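Local structure of ESAT-6-like protein MAB_3113 (4I0X) at residues B[11-16]-B[84-89]; B[18-23]-B[78-83]; B[25-30]-B[70-75]. The protein is of unknown function but, as a secreted WXG100 (ESAT-6-like) protein, forms a complex with its partner MAB_3112. The protein carries 4 engineered substitutions. One frame throughout, in Å; residues are numbered along the deposited sequence.

Contact 1. Residues B[11-16]-B[84-89]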
# COMPACT_ATOMS: atom_id res chain seq x y z
N PHE B 11 -5.71 24.86 -13.62
CA PHE B 11 -4.48 24.22 -13.22
C PHE B 11 -4.71 23.35 -11.98
O PHE B 11 -4.20 22.23 -11.88
CB PHE B 11 -3.43 25.29 -12.94
CG PHE B 11 -2.10 24.74 -12.48
CD1 PHE B 11 -1.89 24.45 -11.15
CD2 PHE B 11 -1.08 24.49 -13.37
CE1 PHE B 11 -0.67 23.93 -10.71
CE2 PHE B 11 0.14 23.98 -12.95
CZ PHE B 11 0.34 23.71 -11.62
N ASP B 12 -5.47 23.88 -11.02
CA ASP B 12 -5.69 23.19 -9.75
C ASP B 12 -6.38 21.86 -9.96
O ASP B 12 -6.01 20.88 -9.34
CB ASP B 12 -6.49 24.05 -8.78
CG ASP B 12 -5.71 25.23 -8.32
OD1 ASP B 12 -4.48 25.10 -8.27
OD2 ASP B 12 -6.31 26.28 -8.04
N LEU B 13 -7.32 21.79 -10.88
CA LEU B 13 -7.98 20.51 -11.14
C LEU B 13 -7.03 19.53 -11.82
O LEU B 13 -7.06 18.36 -11.53
CB LEU B 13 -9.23 20.71 -11.99
CG LEU B 13 -10.28 21.59 -11.31
CD1 LEU B 13 -11.45 21.91 -12.26
CD2 LEU B 13 -10.78 20.89 -10.15
N ASP B 14 -6.19 20.02 -12.73
CA ASP B 14 -5.16 19.16 -13.32
C ASP B 14 -4.16 18.66 -12.25
O ASP B 14 -3.72 17.52 -12.30
CB ASP B 14 -4.45 19.84 -14.48
CG ASP B 14 -5.26 19.75 -15.76
OD1 ASP B 14 -6.13 18.86 -15.85
OD2 ASP B 14 -5.05 20.59 -16.67
N HIS B 15 -3.83 19.51 -11.29
CA HIS B 15 -2.95 19.13 -10.21
C HIS B 15 -3.57 17.99 -9.36
O HIS B 15 -2.94 16.97 -9.08
CB HIS B 15 -2.63 20.34 -9.34
CG HIS B 15 -1.52 20.10 -8.40
ND1 HIS B 15 -1.26 20.93 -7.33
CD2 HIS B 15 -0.61 19.10 -8.33
CE1 HIS B 15 -0.21 20.47 -6.67
NE2 HIS B 15 0.19 19.35 -7.24
N ILE B 16 -4.85 18.14 -9.02
CA ILE B 16 -5.57 17.09 -8.28
C ILE B 16 -5.53 15.78 -9.04
O ILE B 16 -5.26 14.73 -8.47
CB ILE B 16 -7.05 17.51 -8.05
CG1 ILE B 16 -7.09 18.72 -7.14
CG2 ILE B 16 -7.86 16.34 -7.47
CD1 ILE B 16 -8.35 19.45 -7.11
N ARG B 84 -13.31 13.15 -9.13
CA ARG B 84 -14.35 13.14 -10.16
C ARG B 84 -15.34 14.24 -9.89
O ARG B 84 -15.72 15.01 -10.79
CB ARG B 84 -15.07 11.80 -10.18
CG ARG B 84 -14.30 10.70 -10.84
CD ARG B 84 -15.24 9.60 -11.31
NE ARG B 84 -15.91 8.86 -10.23
CZ ARG B 84 -15.34 7.92 -9.48
NH1 ARG B 84 -14.07 7.59 -9.67
NH2 ARG B 84 -16.03 7.30 -8.53
N THR B 85 -15.78 14.31 -8.63
CA THR B 85 -16.73 15.33 -8.20
C THR B 85 -16.20 16.72 -8.49
O THR B 85 -16.95 17.57 -8.91
CB THR B 85 -17.07 15.24 -6.69
OG1 THR B 85 -17.77 14.04 -6.45
CG2 THR B 85 -17.99 16.37 -6.25
N ALA B 86 -14.92 16.93 -8.24
CA ALA B 86 -14.31 18.22 -8.50
C ALA B 86 -14.30 18.55 -10.01
O ALA B 86 -14.48 19.72 -10.35
CB ALA B 86 -12.90 18.29 -7.91
N HIS B 87 -14.15 17.53 -10.88
CA HIS B 87 -14.08 17.71 -12.34
C HIS B 87 -15.45 17.86 -13.01
O HIS B 87 -15.51 18.04 -14.20
CB HIS B 87 -13.42 16.49 -13.04
CG HIS B 87 -12.02 16.19 -12.61
ND1 HIS B 87 -11.05 17.17 -12.48
CD2 HIS B 87 -11.41 15.02 -12.30
CE1 HIS B 87 -9.92 16.62 -12.08
NE2 HIS B 87 -10.11 15.32 -11.97
N GLY B 88 -16.53 17.72 -12.25
CA GLY B 88 -17.86 17.69 -12.83
C GLY B 88 -18.50 16.31 -13.12
O GLY B 88 -19.59 16.21 -13.71
N ALA B 89 -17.84 15.23 -12.72
CA ALA B 89 -18.34 13.88 -13.01
C ALA B 89 -19.05 13.32 -11.77
O ALA B 89 -18.65 12.33 -11.19
CB ALA B 89 -17.18 12.97 -13.47
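Leu13, His87 and Ala86 bring the start of helix 11-47 against the end of helix 52-87, Leu13 meeting both of the other two. Its branch atom CD2 lies 4.0 Å from Ala86 CB and, at 3.9 Å, also rests against the carbonyl oxygen Ala86 O. At the other end of the same side chain, Leu13 CB packs 4.0 Å from His87 ND1. The imidazole is turned so that its edge is presented to the first helix: Leu13 O lies near the ring plane, 3.4 Å from His87 CE1, consistent with a weak C-H...O approach. With CG anti to its own carbonyl carbon (chi1 -60°), His87 sends the ring across the gap, and a hydrogen bond between NE2 and Glu17 OE1 helps to fix its rotation. Phe9 adds a ring that meets the imidazole with the planes only some 25° apart. Just beyond, Gly88 leaves the helix with positive phi in a Schellman motif, closed by Ala89 N to Arg84 O and a weak bond from Gly88 N to Thr85 O. The contact lies at the open end of the helical hairpin, where Trp37 of the MAB_3112 chain packs on Ile16 and Ala86.

Contact 2. Residues B[18-23]-B[78-83]. With SO4 (sulfate ion), chain M.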
# COMPACT_ATOMS: atom_id res chain seq x y z
N GLN B 18 -3.38 14.78 -11.33
CA GLN B 18 -2.02 14.24 -11.31
C GLN B 18 -1.65 13.54 -9.98
O GLN B 18 -1.04 12.49 -9.99
CB GLN B 18 -0.98 15.34 -11.69
CG GLN B 18 0.47 14.96 -11.54
CD GLN B 18 0.89 13.69 -12.29
OE1 GLN B 18 1.86 13.01 -11.89
NE2 GLN B 18 0.21 13.38 -13.39
N VAL B 19 -2.02 14.13 -8.85
CA VAL B 19 -1.74 13.54 -7.56
C VAL B 19 -2.52 12.24 -7.43
O VAL B 19 -2.02 11.23 -6.93
CB VAL B 19 -2.10 14.51 -6.40
CG1 VAL B 19 -1.97 13.81 -5.05
CG2 VAL B 19 -1.27 15.76 -6.49
N THR B 20 -3.75 12.24 -7.93
CA THR B 20 -4.62 11.08 -7.81
C THR B 20 -4.04 9.99 -8.66
O THR B 20 -4.07 8.82 -8.29
CB THR B 20 -6.07 11.41 -8.27
OG1 THR B 20 -6.50 12.60 -7.60
CG2 THR B 20 -7.00 10.24 -7.98
N SER B 21 -3.51 10.38 -9.81
CA SER B 21 -2.89 9.45 -10.73
C SER B 21 -1.62 8.80 -10.07
O SER B 21 -1.38 7.60 -10.23
CB SER B 21 -2.59 10.15 -12.05
OG SER B 21 -1.86 9.33 -12.93
N ARG B 22 -0.87 9.58 -9.29
CA ARG B 22 0.29 9.04 -8.57
C ARG B 22 -0.14 8.05 -7.46
O ARG B 22 0.50 7.00 -7.24
CB ARG B 22 1.13 10.16 -7.98
CG ARG B 22 1.81 11.00 -9.01
CD ARG B 22 2.64 12.11 -8.37
NE ARG B 22 3.32 12.82 -9.41
CZ ARG B 22 4.48 13.47 -9.32
NH1 ARG B 22 5.15 13.55 -8.19
NH2 ARG B 22 4.95 14.06 -10.39
N ALA B 23 -1.26 8.36 -6.82
CA ALA B 23 -1.83 7.48 -5.80
C ALA B 23 -2.34 6.16 -6.41
O ALA B 23 -2.27 5.12 -5.79
CB ALA B 23 -2.99 8.18 -5.07
N GLN B 78 -12.27 6.49 -2.62
CA GLN B 78 -12.81 7.72 -2.11
C GLN B 78 -12.15 8.97 -2.74
O GLN B 78 -12.83 9.94 -3.04
CB GLN B 78 -12.66 7.74 -0.60
CG GLN B 78 -13.17 9.00 0.02
CD GLN B 78 -13.42 8.86 1.50
OE1 GLN B 78 -13.07 7.84 2.12
NE2 GLN B 78 -14.04 9.88 2.09
N MET B 79 -10.84 8.91 -2.92
CA MET B 79 -10.09 10.00 -3.53
C MET B 79 -10.51 10.20 -4.97
O MET B 79 -10.75 11.33 -5.42
CB MET B 79 -8.60 9.69 -3.46
CG MET B 79 -8.04 9.78 -2.06
SD MET B 79 -6.39 9.02 -1.88
CE MET B 79 -5.42 10.16 -2.82
N GLU B 80 -10.63 9.10 -5.71
CA GLU B 80 -11.13 9.15 -7.07
C GLU B 80 -12.53 9.69 -7.21
O GLU B 80 -12.77 10.51 -8.08
CB GLU B 80 -10.99 7.78 -7.73
CG GLU B 80 -9.54 7.37 -7.89
CD GLU B 80 -9.38 5.95 -8.44
OE1 GLU B 80 -10.18 5.06 -8.05
OE2 GLU B 80 -8.44 5.72 -9.23
N GLU B 81 -13.49 9.26 -6.37
CA GLU B 81 -14.84 9.85 -6.40
C GLU B 81 -14.78 11.35 -6.11
O GLU B 81 -15.46 12.14 -6.75
CB GLU B 81 -15.81 9.13 -5.41
CG GLU B 81 -17.15 9.84 -5.22
CD GLU B 81 -17.84 9.50 -3.88
OE1 GLU B 81 -17.69 8.36 -3.39
OE2 GLU B 81 -18.52 10.39 -3.32
N ALA B 82 -13.97 11.75 -5.15
CA ALA B 82 -13.84 13.16 -4.84
C ALA B 82 -13.24 13.97 -6.02
O ALA B 82 -13.70 15.07 -6.34
CB ALA B 82 -12.99 13.32 -3.61
N ALA B 83 -12.22 13.43 -6.67
CA ALA B 83 -11.59 14.16 -7.76
C ALA B 83 -12.56 14.24 -8.92
O ALA B 83 -12.68 15.28 -9.59
CB ALA B 83 -10.33 13.48 -8.18
S SO4 M . 8.08 15.44 -8.91
O1 SO4 M . 8.02 14.46 -7.84
O2 SO4 M . 9.47 15.78 -9.18
O3 SO4 M . 7.50 14.87 -10.11
O4 SO4 M . 7.35 16.69 -8.58
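Thr20 meets Glu80 and Ala83, while Ala23 takes up Met79, and all of these touches are van der Waals. The methyl Thr20 CG2 lies against the aliphatic part of the glutamate, 3.8 Å from Glu80 CG, the two side chains crossing at a slant. On its other branch, Thr20 OG1 sits 4.0 Å from Ala83 CB. Met79 bends at its last torsion (chi3 69°), which carries the terminal methyl CE to 3.9 Å from Ala23 CB. A second shell settles the polar ends: Thr20 OG1 is hydrogen-bonded to Ile16 O and to Tyr45 OH of the MAB_3112 chain, and Glu80 OE2 makes a salt bridge to Arg24. Arg22 stretches away from helix 78-83 and holds a sulfate, probably from the crystallisation liquor, through NH1 to O1 (3.0 Å) and NH2 to O3 (2.7 Å). Its NE donates almost straight (172°) to a lone pair of Gln18 OE1, which helps fix the turn of the guanidinium, its NH1 and NH2 edge facing the sulfate. This is buried packing within the antiparallel helical hairpin of the WXG100 family: the axes of segments 18-23 and 78-83 approach to 10.4 Å at 160°, and Tyr45 of the MAB_3112 chain covers Val19 and Met79 beside them.

Contact 3. Residues B[25-30]-B[70-75]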
# COMPACT_ATOMS: atom_id res chain seq x y z
N GLY B 25 -0.98 4.84 -9.24
CA GLY B 25 0.26 4.19 -9.57
C GLY B 25 0.85 3.52 -8.36
O GLY B 25 1.40 2.42 -8.46
N PHE B 26 0.71 4.16 -7.22
CA PHE B 26 1.23 3.58 -5.99
C PHE B 26 0.42 2.33 -5.60
O PHE B 26 1.00 1.30 -5.30
CB PHE B 26 1.18 4.61 -4.87
CG PHE B 26 1.75 4.13 -3.59
CD1 PHE B 26 3.11 3.95 -3.44
CD2 PHE B 26 0.93 3.88 -2.52
CE1 PHE B 26 3.64 3.52 -2.23
CE2 PHE B 26 1.46 3.45 -1.29
CZ PHE B 26 2.82 3.28 -1.17
N LYS B 27 -0.91 2.44 -5.59
CA LYS B 27 -1.75 1.29 -5.32
C LYS B 27 -1.43 0.12 -6.24
O LYS B 27 -1.40 -1.02 -5.81
CB LYS B 27 -3.24 1.66 -5.41
CG LYS B 27 -4.19 0.53 -5.16
CD LYS B 27 -4.48 -0.24 -6.43
CE LYS B 27 -5.95 -0.39 -6.62
NZ LYS B 27 -6.26 -1.21 -7.84
N GLU B 28 -1.22 0.38 -7.53
CA GLU B 28 -0.93 -0.71 -8.50
C GLU B 28 0.42 -1.37 -8.18
O GLU B 28 0.61 -2.60 -8.29
CB GLU B 28 -0.85 -0.15 -9.92
CG GLU B 28 -2.17 0.29 -10.54
CD GLU B 28 -1.97 1.07 -11.86
OE1 GLU B 28 -0.81 1.19 -12.36
OE2 GLU B 28 -2.98 1.58 -12.39
N PHE B 29 1.38 -0.53 -7.84
CA PHE B 29 2.71 -0.98 -7.45
C PHE B 29 2.66 -1.85 -6.19
O PHE B 29 3.23 -2.94 -6.14
CB PHE B 29 3.59 0.24 -7.22
CG PHE B 29 4.91 -0.07 -6.56
CD1 PHE B 29 5.91 -0.75 -7.24
CD2 PHE B 29 5.14 0.34 -5.27
CE1 PHE B 29 7.11 -1.03 -6.63
CE2 PHE B 29 6.37 0.06 -4.64
CZ PHE B 29 7.35 -0.60 -5.33
N VAL B 30 1.90 -1.41 -5.20
CA VAL B 30 1.76 -2.18 -3.97
C VAL B 30 1.09 -3.53 -4.22
O VAL B 30 1.57 -4.54 -3.74
CB VAL B 30 0.99 -1.45 -2.89
CG1 VAL B 30 0.81 -2.38 -1.67
CG2 VAL B 30 1.71 -0.16 -2.51
N ARG B 70 -6.82 -3.77 1.21
CA ARG B 70 -8.24 -3.43 1.00
C ARG B 70 -8.50 -2.00 1.46
O ARG B 70 -9.20 -1.24 0.79
CB ARG B 70 -9.17 -4.42 1.73
CG ARG B 70 -10.67 -4.24 1.42
CD ARG B 70 -11.54 -5.40 1.95
NE ARG B 70 -11.27 -6.67 1.25
CZ ARG B 70 -11.94 -7.13 0.19
NH1 ARG B 70 -12.95 -6.44 -0.32
NH2 ARG B 70 -11.60 -8.29 -0.36
N GLU B 71 -7.89 -1.60 2.57
CA GLU B 71 -8.10 -0.28 3.12
C GLU B 71 -7.43 0.72 2.21
O GLU B 71 -7.92 1.80 1.96
CB GLU B 71 -7.59 -0.20 4.57
CG GLU B 71 -7.65 1.20 5.12
CD GLU B 71 -7.14 1.30 6.53
OE1 GLU B 71 -7.27 2.41 7.11
OE2 GLU B 71 -6.62 0.27 7.05
N LEU B 72 -6.33 0.29 1.61
CA LEU B 72 -5.63 1.15 0.71
C LEU B 72 -6.44 1.42 -0.58
O LEU B 72 -6.51 2.56 -1.07
CB LEU B 72 -4.27 0.53 0.44
CG LEU B 72 -3.28 1.41 -0.28
CD1 LEU B 72 -1.93 0.96 0.08
CD2 LEU B 72 -3.55 1.26 -1.76
N VAL B 73 -7.10 0.39 -1.10
CA VAL B 73 -7.92 0.55 -2.29
C VAL B 73 -9.22 1.33 -1.99
O VAL B 73 -9.69 2.13 -2.82
CB VAL B 73 -8.26 -0.80 -2.97
CG1 VAL B 73 -7.00 -1.66 -3.13
CG2 VAL B 73 -9.29 -1.55 -2.19
N GLU B 74 -9.82 1.11 -0.83
CA GLU B 74 -11.04 1.81 -0.49
C GLU B 74 -10.76 3.31 -0.33
O GLU B 74 -11.57 4.16 -0.72
CB GLU B 74 -11.69 1.24 0.78
CG GLU B 74 -13.11 1.79 1.02
CD GLU B 74 -13.65 1.55 2.43
OE1 GLU B 74 -13.01 0.81 3.20
OE2 GLU B 74 -14.71 2.11 2.76
N GLY B 75 -9.61 3.64 0.24
CA GLY B 75 -9.19 5.02 0.37
C GLY B 75 -8.98 5.65 -0.98
O GLY B 75 -9.48 6.74 -1.27
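Apolar packing carries the contact between Lys27, Leu72, Val73 and Phe26. The leucine methyl CD2 presses on the base of the lysine chain, 3.5 Å from Lys27 CG and 3.7 Å from Lys27 CB. Further out, Lys27 CE reaches 3.9 Å from Val73 CG1, so the methylenes of one lysine span two successive residues of the facing helix. The route is set by the torsions: CG stands opposite the backbone N (chi1 179°), and bends at chi2 and chi3 then lead the chain past the valine. Leu72 works with both branches, for its CD1 approaches the Phe26 ring obliquely, 4.4 Å from CE2. That ring is also covered on one face by Val30 CG2, 3.8 Å above its plane and displaced toward the rim.

These are facing turns of the helical hairpin that defines the WXG100 fold, two long antiparallel helices; the axes of segments 25-30 and 70-75 approach to 10.6 Å at an angle of 160°. The closest backbone pair is Lys27 and Val73, with their CA atoms 6.9 Å apart. On the side of Phe26 and Val30 the hairpin is covered by its partner: Leu26 and Met19 of the MAB_3112 chain pack on them, respectively.

Polar interactions are made around the contact and not across it. The carbonyl of Lys27 accepts from Thr31 OG1 and that of Val73 from Ser77 OG, additions to the regular helical bonding. Glu71 OE2 forms a salt bridge with Lys58 of the MAB_3112 chain, while Asp54 of that chain, of like charge, lies close to Glu71 OE1.

The three contacts are successive levels along one antiparallel helical pair, all joining helix 11-47 to helix 52-87, and they are nested: contact 3 lies inside the loop closed by contact 2, which lies inside that closed by contact 1. Their centres advance from the open end by about 9 Å (contact 1 to contact 2) and then about 11 Å (contact 2 to contact 3). Contacts 1 and 2 touch directly, Ile16 CG2 packing 3.8 Å from Ala83 CB, whereas contacts 2 and 3 merely adjoin in sequence. The centre of contact 3 lies about 3 Å from the centre of the chain, that of contact 1 about 23 Å. The MAB_3112 chain borders all three; Arg22 holds the sulfate beside contact 2.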